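PDB 5CEC: Bd3460 from Bdellovibrio bacteriovorus, which binds the endopeptidase Bd3459 as an ankyrin-repeat immunity protein, probably protecting the predator from its own enzyme during cell invasion. Local coordinates for residues B[86-89]-B[90-93]. Residues are numbered along the deposited sequence; the frame is centred on the assembly and turned at random.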
loop_
_atom_site.group_PDB
_atom_site.type_symbol
_atom_site.label_atom_id
_atom_site.label_comp_id
_atom_site.label_asym_id
_atom_site.label_seq_id
_atom_site.Cartn_x
_atom_site.Cartn_y
_atom_site.Cartn_z
ATOM N N LYS B 86 5.476 -10.908 -26.352
ATOM C CA LYS B 86 5.147 -10.024 -27.489
ATOM C C LYS B 86 3.650 -9.756 -27.606
ATOM O O LYS B 86 3.124 -9.675 -28.707
ATOM C CB LYS B 86 5.720 -10.555 -28.808
ATOM C CG LYS B 86 7.162 -11.011 -28.737
ATOM C CD LYS B 86 8.122 -9.892 -28.383
ATOM C CE LYS B 86 9.571 -10.366 -28.451
ATOM N NZ LYS B 86 10.120 -10.369 -29.833
ATOM N N VAL B 87 2.985 -9.569 -26.464
ATOM C CA VAL B 87 1.572 -9.248 -26.474
ATOM C C VAL B 87 1.317 -7.889 -27.122
ATOM O O VAL B 87 2.193 -7.001 -27.163
ATOM C CB VAL B 87 0.999 -9.261 -25.041
ATOM C CG1 VAL B 87 1.132 -10.652 -24.451
ATOM C CG2 VAL B 87 1.609 -8.156 -24.163
ATOM N N ASN B 88 0.102 -7.696 -27.617
ATOM C CA ASN B 88 -0.285 -6.418 -28.204
ATOM C C ASN B 88 -0.477 -5.377 -27.105
ATOM O O ASN B 88 -1.228 -5.587 -26.144
ATOM C CB ASN B 88 -1.553 -6.546 -29.065
ATOM C CG ASN B 88 -1.895 -5.223 -29.792
ATOM O OD1 ASN B 88 -2.375 -4.305 -29.168
ATOM N ND2 ASN B 88 -1.571 -5.105 -31.096
ATOM N N LEU B 89 0.193 -4.233 -27.249
ATOM C CA LEU B 89 0.169 -3.213 -26.214
ATOM C C LEU B 89 -1.012 -2.288 -26.261
ATOM O O LEU B 89 -1.265 -1.571 -25.285
ATOM C CB LEU B 89 1.452 -2.379 -26.242
ATOM C CG LEU B 89 2.808 -3.095 -26.159
ATOM C CD1 LEU B 89 3.955 -2.113 -26.093
ATOM C CD2 LEU B 89 2.845 -4.035 -24.964
ATOM N N GLU B 90 -1.749 -2.294 -27.359
ATOM C CA GLU B 90 -2.707 -1.236 -27.667
ATOM C C GLU B 90 -4.175 -1.631 -27.610
ATOM O O GLU B 90 -5.068 -0.798 -27.897
ATOM C CB GLU B 90 -2.364 -0.607 -29.007
ATOM C CG GLU B 90 -0.944 -0.098 -29.116
ATOM C CD GLU B 90 -0.502 0.848 -28.032
ATOM O OE1 GLU B 90 -1.326 1.571 -27.438
ATOM O OE2 GLU B 90 0.715 0.875 -27.763
ATOM N N LEU B 91 -4.450 -2.855 -27.173
ATOM C CA LEU B 91 -5.845 -3.231 -26.936
ATOM C C LEU B 91 -6.421 -2.343 -25.847
ATOM O O LEU B 91 -5.701 -1.820 -24.993
ATOM C CB LEU B 91 -5.963 -4.707 -26.602
ATOM C CG LEU B 91 -5.488 -5.650 -27.720
ATOM C CD1 LEU B 91 -5.428 -7.072 -27.228
ATOM C CD2 LEU B 91 -6.397 -5.531 -28.927
ATOM N N LYS B 92 -7.733 -2.145 -25.896
ATOM C CA LYS B 92 -8.441 -1.252 -24.990
ATOM C C LYS B 92 -9.603 -1.951 -24.327
ATOM O O LYS B 92 -10.300 -2.763 -24.956
ATOM C CB LYS B 92 -8.960 -0.025 -25.736
ATOM C CG LYS B 92 -7.842 0.872 -26.209
ATOM C CD LYS B 92 -8.341 1.928 -27.130
ATOM C CE LYS B 92 -7.230 2.805 -27.615
ATOM N NZ LYS B 92 -7.680 3.500 -28.852
ATOM N N ASN B 93 -9.814 -1.648 -23.051
ATOM C CA ASN B 93 -11.013 -2.161 -22.361
ATOM C C ASN B 93 -12.244 -1.347 -22.720
ATOM O O ASN B 93 -12.185 -0.441 -23.537
ATOM C CB ASN B 93 -10.798 -2.214 -20.855
ATOM C CG ASN B 93 -10.922 -0.854 -20.201
ATOM O OD1 ASN B 93 -10.544 0.147 -20.791
ATOM N ND2 ASN B 93 -11.522 -0.792 -19.010
HETATM O O HOH W 1 -3.370 -2.616 -23.850
#
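Asn88 and Glu90 meet in an Asx turn, in the loop that leads out of helix 76-84 in a predicted ankyrin repeat. Asn88 OD1 accepts the backbone N-H of Glu90 at 2.8 Å, with an angle of 151° at the hydrogen. The donor stands above the carbonyl plane of the amide, well off either lone pair. With CG anti to its own backbone N (chi1 -175°), Asn88 sends the amide forward along the chain, where OD1 also comes within 3.7 Å of Leu91 CG; the two side chains cross at about a right angle.

The Glu90 side chain folds back over the preceding Leu89-Glu90 peptide. Its CB lies 3.5 Å from Leu89 C and also borders Asn88 OD1. A bend at chi2 (-53°) keeps the rest of the chain folded over Leu89: CG packs on the carbonyl carbon, and CD is 3.6 Å from Leu89 C. At the tip, OE1 lies 3.8 Å from Leu89 O, while OE2 sits 3.7 Å from Leu89 CB and accepts a hydrogen bond from the backbone N of Asn121, which ties that oxygen to the equivalent loop after helix 109-117. On the N-terminal side, Asn88 N is bonded to Asn57 OD1, so the turn is tied to loops both earlier and later in the ankyrin stack. Leu89 and Leu91 also touch helix 66-72, on Leu67 and Met68 respectively. One water bridges two backbone carbonyls, donating to Leu89 O at 2.8 Å and to Leu91 O at 2.7 Å.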